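Local coordinates for protein carbohydrate binding family 6 (Clostridium thermocellum, PDB 5A8D) that probably removes terminal alpha-L-arabinofuranosyl units from arabinose-containing polysaccharides, as a glycoside hydrolase of family 43, at residues A[212-217]-A[268-273]; A[235-240]-A[253-258]. All coordinates share one frame; numbering follows the deposited sequence. Where two conformers were deposited one is given.

Contact 1 (A[212-217]-A[268-273]); sequences AAYMHK and HHAIVE
Tyr214 lies against the 269-271 backbone where two innermost strands of the family 43 beta-propeller run side by side. Strands 212-217 and 269-273 head the same way (7° between their axes), but at 7.7 Å they are too far apart to pair; side chains and water fill the interval. Each is the first strand of its own four-stranded antiparallel sheet.

Aromatic rings carry most of the contact. With CG opposite the backbone N (chi1 -167°), the Tyr214 ring swings across to the other strand, and its CZ comes within 3.6 Å of Ala270 CA. It meets the His269 imidazole obliquely, centroids 5.3 Å apart; His269 NE2 is 3.6 Å from Tyr214 CB and is hydrogen-bonded to Ser225. Further along, Ile271 supplies a CH-pi contact: its CG2 sits over one face of His216, 3.7 Å from the ring centroid and 16° off the normal. The ring is held by a hydrogen bond between NE2 and Tyr308 OH and by stacking with Tyr223. At the opposite end of the contact, Ala212 CB touches His268 CD2 at 3.5 Å, while His268 NE2 and Ala212 N both bond to Asp162.

Water carries the polar links. One accepts from His269 N and reaches Ala212 O only weakly. A second lies between Tyr214 OH, at 3.1 Å, and Ile271 O, to which it donates at 2.7 Å.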
ATOM      1  N   ALA A 212      -9.892 -36.164 -37.694  1.00 14.19           N
ATOM      2  CA  ALA A 212      -8.924 -35.751 -38.725  1.00 14.56           C
ATOM      3  C   ALA A 212      -7.538 -35.438 -38.154  1.00 15.87           C
ATOM      4  O   ALA A 212      -6.918 -34.471 -38.609  1.00 16.83           O
ATOM      5  CB  ALA A 212      -9.450 -34.600 -39.566  1.00 15.94           C
ATOM      6  N   ALA A 213      -7.059 -36.292 -37.256  1.00 15.39           N
ATOM      7  CA  ALA A 213      -5.678 -36.221 -36.747  1.00 16.73           C
ATOM      8  C   ALA A 213      -4.680 -36.272 -37.904  1.00 19.05           C
ATOM      9  O   ALA A 213      -4.791 -37.102 -38.836  1.00 18.22           O
ATOM     10  CB  ALA A 213      -5.422 -37.336 -35.783  1.00 17.92           C
ATOM     11  N   TYR A 214      -3.702 -35.365 -37.893  1.00 17.22           N
ATOM     12  CA  TYR A 214      -2.779 -35.285 -39.030  1.00 15.16           C
ATOM     13  C   TYR A 214      -1.431 -34.789 -38.507  1.00 16.63           C
ATOM     14  O   TYR A 214      -1.396 -33.937 -37.653  1.00 16.02           O
ATOM     15  CB  TYR A 214      -3.286 -34.328 -40.098  1.00 17.08           C
ATOM     16  CG  TYR A 214      -2.576 -34.402 -41.403  1.00 16.02           C
ATOM     17  CD1 TYR A 214      -2.978 -35.303 -42.414  1.00 18.15           C
ATOM     18  CD2 TYR A 214      -1.477 -33.592 -41.690  1.00 17.20           C
ATOM     19  CE1 TYR A 214      -2.329 -35.407 -43.621  1.00 18.35           C
ATOM     20  CE2 TYR A 214      -0.792 -33.732 -42.852  1.00 16.35           C
ATOM     21  CZ  TYR A 214      -1.239 -34.577 -43.880  1.00 17.35           C
ATOM     22  OH  TYR A 214      -0.550 -34.633 -45.047  1.00 19.28           O
ATOM     23  N   MET A 215      -0.336 -35.313 -39.042  1.00 15.45           N
ATOM     24  CA  MET A 215       0.996 -34.956 -38.603  1.00 15.35           C
ATOM     25  C   MET A 215       1.855 -34.609 -39.792  1.00 15.39           C
ATOM     26  O   MET A 215       1.895 -35.347 -40.781  1.00 15.38           O
ATOM     27  CB  MET A 215       1.631 -36.120 -37.854  1.00 16.23           C
ATOM     28  CG  MET A 215       3.090 -35.873 -37.448  1.00 16.84           C
ATOM     29  SD  MET A 215       3.393 -34.425 -36.460  1.00 18.09           S
ATOM     30  CE  MET A 215       2.292 -34.609 -35.080  1.00 18.54           C
ATOM     31  N   HIS A 216       2.520 -33.467 -39.693  1.00 15.12           N
ATOM     32  CA  HIS A 216       3.619 -33.160 -40.590  1.00 15.33           C
ATOM     33  C   HIS A 216       4.748 -32.487 -39.826  1.00 15.69           C
ATOM     34  O   HIS A 216       4.560 -31.966 -38.744  1.00 15.65           O
ATOM     35  CB  HIS A 216       3.150 -32.300 -41.776  1.00 16.35           C
ATOM     36  CG  HIS A 216       3.087 -30.834 -41.512  1.00 15.18           C
ATOM     37  ND1 HIS A 216       1.969 -30.225 -41.010  1.00 16.33           N
ATOM     38  CD2 HIS A 216       3.985 -29.831 -41.748  1.00 16.19           C
ATOM     39  CE1 HIS A 216       2.177 -28.936 -40.885  1.00 15.88           C
ATOM     40  NE2 HIS A 216       3.381 -28.663 -41.371  1.00 15.72           N
ATOM     41  N   LYS A 217       5.923 -32.549 -40.436  1.00 16.85           N
ATOM     42  CA  LYS A 217       7.115 -32.025 -39.839  1.00 17.52           C
ATOM     43  C   LYS A 217       7.681 -30.922 -40.725  1.00 17.12           C
ATOM     44  O   LYS A 217       7.756 -31.080 -41.938  1.00 18.86           O
ATOM     45  CB  LYS A 217       8.104 -33.148 -39.631  1.00 17.16           C
ATOM     46  CG  LYS A 217       9.298 -32.766 -38.779  1.00 19.70           C
ATOM     47  CD  LYS A 217      10.110 -33.996 -38.379  1.00 19.97           C
ATOM     48  CE  LYS A 217      11.264 -33.619 -37.465  1.00 22.56           C
ATOM     49  NZ  LYS A 217      12.137 -34.787 -37.146  1.00 22.86           N
ATOM     50  N   HIS A 268     -11.366 -32.937 -43.008  1.00 18.11           N
ATOM     51  CA  HIS A 268     -10.259 -33.774 -43.414  1.00 16.73           C
ATOM     52  C   HIS A 268      -9.388 -32.995 -44.366  1.00 17.72           C
ATOM     53  O   HIS A 268      -9.858 -32.222 -45.172  1.00 18.25           O
ATOM     54  CB  HIS A 268     -10.715 -35.123 -43.992  1.00 18.36           C
ATOM     55  CG  HIS A 268     -11.361 -35.944 -42.946  1.00 18.21           C
ATOM     56  ND1 HIS A 268     -12.691 -35.816 -42.629  1.00 20.66           N
ATOM     57  CD2 HIS A 268     -10.817 -36.753 -42.011  1.00 19.09           C
ATOM     58  CE1 HIS A 268     -12.955 -36.583 -41.586  1.00 20.03           C
ATOM     59  NE2 HIS A 268     -11.832 -37.130 -41.178  1.00 19.60           N
ATOM     60  N   HIS A 269      -8.090 -33.167 -44.197  1.00 17.14           N
ATOM     61  CA  HIS A 269      -7.121 -32.248 -44.868  1.00 16.41           C
ATOM     62  C   HIS A 269      -5.778 -32.908 -44.987  1.00 17.19           C
ATOM     63  O   HIS A 269      -5.489 -33.907 -44.300  1.00 16.37           O
ATOM     64  CB  HIS A 269      -6.968 -30.927 -44.075  1.00 17.04           C
ATOM     65  CG  HIS A 269      -6.396 -31.108 -42.703  1.00 17.08           C
ATOM     66  ND1 HIS A 269      -7.123 -31.625 -41.659  1.00 17.08           N
ATOM     67  CD2 HIS A 269      -5.147 -30.894 -42.219  1.00 18.11           C
ATOM     68  CE1 HIS A 269      -6.343 -31.752 -40.596  1.00 18.69           C
ATOM     69  NE2 HIS A 269      -5.132 -31.333 -40.916  1.00 17.61           N
ATOM     70  N   ALA A 270      -4.951 -32.339 -45.838  1.00 15.73           N
ATOM     71  CA  ALA A 270      -3.549 -32.711 -45.938  1.00 16.06           C
ATOM     72  C   ALA A 270      -2.732 -31.442 -45.937  1.00 15.96           C
ATOM     73  O   ALA A 270      -3.194 -30.409 -46.435  1.00 15.96           O
ATOM     74  CB  ALA A 270      -3.263 -33.532 -47.191  1.00 18.62           C
ATOM     75  N   ILE A 271      -1.471 -31.564 -45.495  1.00 16.48           N
ATOM     76  CA  ILE A 271      -0.516 -30.474 -45.502  1.00 15.69           C
ATOM     77  C   ILE A 271       0.752 -31.037 -46.103  1.00 16.32           C
ATOM     78  O   ILE A 271       1.295 -32.037 -45.579  1.00 17.52           O
ATOM     79  CB  ILE A 271      -0.252 -29.870 -44.112  1.00 16.04           C
ATOM     80  CG1 ILE A 271      -1.570 -29.351 -43.517  1.00 17.03           C
ATOM     81  CG2 ILE A 271       0.829 -28.791 -44.177  1.00 18.04           C
ATOM     82  CD1 ILE A 271      -1.483 -28.745 -42.112  1.00 18.25           C
ATOM     83  N   VAL A 272       1.166 -30.480 -47.234  1.00 16.65           N
ATOM     84  CA  VAL A 272       2.218 -31.077 -48.044  0.50 16.98           C
ATOM     85  C   VAL A 272       3.138 -30.026 -48.635  1.00 18.18           C
ATOM     86  O   VAL A 272       2.706 -28.940 -48.970  1.00 17.29           O
ATOM     87  CB  VAL A 272       1.543 -31.929 -49.166  0.50 17.00           C
ATOM     88  CG1 VAL A 272       0.882 -31.065 -50.246  0.50 15.96           C
ATOM     89  CG2 VAL A 272       2.487 -32.961 -49.704  0.50 17.61           C
ATOM     90  N   GLU A 273       4.414 -30.365 -48.774  1.00 17.65           N
ATOM     91  CA  GLU A 273       5.346 -29.521 -49.425  1.00 19.07           C
ATOM     92  C   GLU A 273       5.495 -29.923 -50.896  1.00 18.25           C
ATOM     93  O   GLU A 273       5.692 -31.092 -51.198  1.00 20.36           O
ATOM     94  CB  GLU A 273       6.730 -29.578 -48.758  1.00 22.28           C
ATOM     95  CG  GLU A 273       7.652 -28.525 -49.334  1.00 25.90           C
ATOM     96  CD  GLU A 273       9.054 -28.478 -48.735  1.00 32.02           C
ATOM     97  OE1 GLU A 273       9.392 -29.368 -47.937  1.00 31.57           O
ATOM     98  OE2 GLU A 273       9.807 -27.521 -49.091  1.00 34.14           O
TER
HETATM   99  O   HOH W   1      -7.124 -34.863 -42.012  1.00 25.19           O
HETATM  100  O   HOH W   2       2.504 -34.493 -45.673  1.00 30.78           O

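Contact 2 (A[235-240]-A[253-258]); sequences SKIEYM and GVILPQ
Ile237 faces both Ile255 and Leu256, the signature of a classic beta bulge in the antiparallel hairpin formed by strands 237-242 and 250-256. Its carbonyl O accepts two bonds, from Ile255 N at 2.8 Å and Leu256 N at 3.3 Å, and its N donates to Leu256 O. Past the bulge, Tyr239 N bonds to Gly253 O at 2.9 Å, almost in line with the carbonyl (C=O...N angle 172°), whereas the return bond from Gly253 N is weak.

Orientation separates the apolar pairs. Ile237 and Leu256 run alongside each other in the same direction and meet through their CD1 methyls, 3.8 Å apart. Ile255 instead slants across Ile237, with its CB 4.1 Å from Ile237 CG2, and stands roughly perpendicular to Tyr239, where Ile255 CG1 lies 3.6 Å from Tyr239 CD1. That second meeting depends on chi1 of Tyr239 (79°), which sets CG between the backbone N and carbonyl carbon and swings the ring over toward Gly253 and Ile255. Beyond the ring, the hydroxyl accepts a hydrogen bond from Ile314 N, while Leu256 rests on Val280 and Val317 of the next sheet.

Glu238 and Val254 occupy the other face of the hairpin as a non-hydrogen-bonded pair. The glutamate's carboxylate engages Arg208 in a salt bridge and Tyr251 and Ser228 in hydrogen bonds; its side chain slants across Val254, with Glu238 CD 4.0 Å from Val254 CG2.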
ATOM      1  N   SER A 235     -16.739 -26.219 -36.516  1.00 20.72           N
ATOM      2  CA  SER A 235     -15.498 -27.003 -36.526  1.00 19.00           C
ATOM      3  C   SER A 235     -14.506 -26.275 -37.424  1.00 20.20           C
ATOM      4  O   SER A 235     -14.898 -25.793 -38.491  1.00 19.52           O
ATOM      5  CB  SER A 235     -15.817 -28.409 -37.077  1.00 19.06           C
ATOM      6  OG  SER A 235     -14.676 -29.146 -37.368  1.00 18.33           O
ATOM      7  N   LYS A 236     -13.246 -26.218 -36.996  1.00 18.52           N
ATOM      8  CA  LYS A 236     -12.174 -25.619 -37.763  1.00 18.71           C
ATOM      9  C   LYS A 236     -11.015 -26.502 -37.865  1.00 18.15           C
ATOM     10  O   LYS A 236     -10.911 -27.492 -37.135  1.00 17.57           O
ATOM     11  CB  LYS A 236     -11.747 -24.319 -37.049  1.00 20.89           C
ATOM     12  CG  LYS A 236     -12.876 -23.346 -36.776  1.00 24.48           C
ATOM     13  CD  LYS A 236     -12.431 -22.133 -35.949  1.00 29.23           C
ATOM     14  CE  LYS A 236     -13.626 -21.241 -35.618  1.00 40.60           C
ATOM     15  NZ  LYS A 236     -14.572 -21.867 -34.608  1.00 47.17           N
ATOM     16  N   ILE A 237     -10.079 -26.186 -38.760  1.00 15.24           N
ATOM     17  CA  ILE A 237      -8.818 -26.946 -38.750  1.00 16.44           C
ATOM     18  C   ILE A 237      -7.839 -26.166 -37.825  1.00 15.61           C
ATOM     19  O   ILE A 237      -7.577 -24.990 -38.064  1.00 17.27           O
ATOM     20  CB  ILE A 237      -8.227 -27.113 -40.169  1.00 17.00           C
ATOM     21  CG1 ILE A 237      -9.138 -27.969 -41.075  1.00 18.31           C
ATOM     22  CG2 ILE A 237      -6.868 -27.760 -40.063  1.00 17.86           C
ATOM     23  CD1 ILE A 237      -8.654 -28.071 -42.516  1.00 22.22           C
ATOM     24  N   GLU A 238      -7.377 -26.811 -36.772  1.00 15.02           N
ATOM     25  CA  GLU A 238      -6.567 -26.203 -35.726  1.00 15.88           C
ATOM     26  C   GLU A 238      -5.309 -27.028 -35.550  1.00 15.79           C
ATOM     27  O   GLU A 238      -5.142 -28.060 -36.193  1.00 14.52           O
ATOM     28  CB  GLU A 238      -7.360 -26.099 -34.419  1.00 17.99           C
ATOM     29  CG  GLU A 238      -8.695 -25.387 -34.639  1.00 18.72           C
ATOM     30  CD  GLU A 238      -9.402 -24.935 -33.390  1.00 21.78           C
ATOM     31  OE1 GLU A 238      -8.757 -24.688 -32.393  1.00 27.02           O
ATOM     32  OE2 GLU A 238     -10.650 -24.749 -33.439  1.00 24.38           O
ATOM     33  N   TYR A 239      -4.362 -26.532 -34.746  1.00 15.24           N
ATOM     34  CA  TYR A 239      -3.097 -27.232 -34.614  1.00 14.45           C
ATOM     35  C   TYR A 239      -2.361 -26.955 -33.301  1.00 14.45           C
ATOM     36  O   TYR A 239      -2.573 -25.935 -32.628  1.00 14.84           O
ATOM     37  CB  TYR A 239      -2.174 -26.976 -35.812  1.00 13.93           C
ATOM     38  CG  TYR A 239      -1.433 -25.642 -35.780  1.00 13.38           C
ATOM     39  CD1 TYR A 239      -2.101 -24.432 -35.871  1.00 14.58           C
ATOM     40  CD2 TYR A 239      -0.041 -25.591 -35.627  1.00 14.35           C
ATOM     41  CE1 TYR A 239      -1.414 -23.224 -35.797  1.00 14.45           C
ATOM     42  CE2 TYR A 239       0.636 -24.407 -35.550  1.00 14.81           C
ATOM     43  CZ  TYR A 239      -0.012 -23.231 -35.662  1.00 14.01           C
ATOM     44  OH  TYR A 239       0.595 -21.997 -35.595  1.00 16.63           O
ATOM     45  N   MET A 240      -1.453 -27.884 -33.045  1.00 15.51           N
ATOM     46  CA  MET A 240      -0.495 -27.853 -31.970  1.00 15.68           C
ATOM     47  C   MET A 240       0.890 -28.094 -32.553  1.00 15.93           C
ATOM     48  O   MET A 240       1.026 -28.685 -33.621  1.00 15.63           O
ATOM     49  CB  MET A 240      -0.780 -28.976 -30.968  1.00 16.56           C
ATOM     50  CG  MET A 240      -2.230 -29.095 -30.517  1.00 17.64           C
ATOM     51  SD  MET A 240      -2.355 -30.177 -29.064  1.00 19.60           S
ATOM     52  CE  MET A 240      -1.947 -31.733 -29.736  1.00 18.82           C
ATOM     53  N   GLY A 253      -3.234 -22.616 -32.429  1.00 20.32           N
ATOM     54  CA  GLY A 253      -4.326 -21.855 -33.007  1.00 21.61           C
ATOM     55  C   GLY A 253      -5.034 -22.486 -34.169  1.00 19.10           C
ATOM     56  O   GLY A 253      -4.948 -23.669 -34.375  1.00 16.86           O
ATOM     57  N   VAL A 254      -5.705 -21.640 -34.942  1.00 21.29           N
ATOM     58  CA  VAL A 254      -6.511 -22.053 -36.084  1.00 20.68           C
ATOM     59  C   VAL A 254      -5.686 -21.933 -37.338  1.00 23.21           C
ATOM     60  O   VAL A 254      -4.987 -20.896 -37.538  1.00 24.09           O
ATOM     61  CB  VAL A 254      -7.756 -21.182 -36.167  1.00 21.75           C
ATOM     62  CG1 VAL A 254      -8.573 -21.501 -37.417  1.00 21.21           C
ATOM     63  CG2 VAL A 254      -8.585 -21.382 -34.924  1.00 24.82           C
ATOM     64  N   ILE A 255      -5.710 -22.965 -38.178  1.00 19.00           N
ATOM     65  CA  ILE A 255      -5.071 -22.898 -39.504  1.00 20.87           C
ATOM     66  C   ILE A 255      -6.075 -22.240 -40.453  1.00 23.52           C
ATOM     67  O   ILE A 255      -5.722 -21.281 -41.130  1.00 30.48           O
ATOM     68  CB  ILE A 255      -4.645 -24.272 -40.062  1.00 20.12           C
ATOM     69  CG1 ILE A 255      -3.653 -24.947 -39.127  1.00 19.21           C
ATOM     70  CG2 ILE A 255      -4.093 -24.134 -41.502  1.00 22.90           C
ATOM     71  CD1 ILE A 255      -3.046 -26.205 -39.627  1.00 20.47           C
ATOM     72  N   LEU A 256      -7.298 -22.777 -40.472  1.00 26.79           N
ATOM     73  CA  LEU A 256      -8.356 -22.474 -41.447  1.00 36.00           C
ATOM     74  C   LEU A 256      -9.675 -22.377 -40.706  1.00 39.88           C
ATOM     75  O   LEU A 256     -10.230 -23.454 -40.219  1.00 34.38           O
ATOM     76  CB  LEU A 256      -8.508 -23.608 -42.477  1.00 41.96           C
ATOM     77  CG  LEU A 256      -7.703 -23.541 -43.756  1.00 45.98           C
ATOM     78  CD1 LEU A 256      -7.691 -24.900 -44.410  1.00 56.28           C
ATOM     79  CD2 LEU A 256      -8.264 -22.518 -44.706  1.00 48.65           C
ATOM     80  N   PRO A 257     -10.164 -21.140 -40.578  1.00 50.48           N
ATOM     81  CA  PRO A 257     -11.507 -20.922 -40.030  1.00 67.04           C
ATOM     82  C   PRO A 257     -12.586 -21.375 -41.016  1.00 74.63           C
ATOM     83  O   PRO A 257     -13.516 -22.084 -40.616  1.00 85.63           O
ATOM     84  CB  PRO A 257     -11.558 -19.403 -39.811  1.00 62.78           C
ATOM     85  CG  PRO A 257     -10.607 -18.834 -40.805  1.00 58.24           C
ATOM     86  CD  PRO A 257      -9.544 -19.874 -41.045  1.00 53.27           C
ATOM     87  N   GLN A 258     -12.414 -21.004 -42.290  1.00 82.02           N
ATOM     88  CA  GLN A 258     -13.424 -21.154 -43.331  1.00 95.31           C
ATOM     89  C   GLN A 258     -14.759 -20.524 -42.911  1.00103.59           C
ATOM     90  O   GLN A 258     -15.614 -21.207 -42.353  1.00102.44           O
ATOM     91  CB  GLN A 258     -13.628 -22.633 -43.698  1.00 94.61           C
ATOM     92  CG  GLN A 258     -12.367 -23.441 -43.991  1.00 82.95           C
ATOM     93  CD  GLN A 258     -12.597 -24.918 -43.740  1.00 74.95           C
ATOM     94  OE1 GLN A 258     -12.785 -25.683 -44.678  1.00 64.40           O
ATOM     95  NE2 GLN A 258     -12.637 -25.314 -42.458  1.00 69.58           N
TER

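The two contacts lie at different depths of the same propeller: contact 1 is centred about 6 Å from the chain centre and contact 2 about 15 Å, their centres about 12 Å apart. Strands 212-218 and 237-242 belong to one sheet, separated by strand 221-228, so contact 2 closes its outer edge while contact 1 joins its inner edge to the next sheet. They meet through packing, with Ile271 CD1 3.9 Å from Ile255 CD1 and His269 CB 3.7 Å from Ile237 CD1. In family 43 the active-site pocket lies at one end of the propeller's central cavity; a glycerol, probably from crystallisation, about 3 Å from the Tyr214 side chain at its nearest atoms, may mark a pocket there.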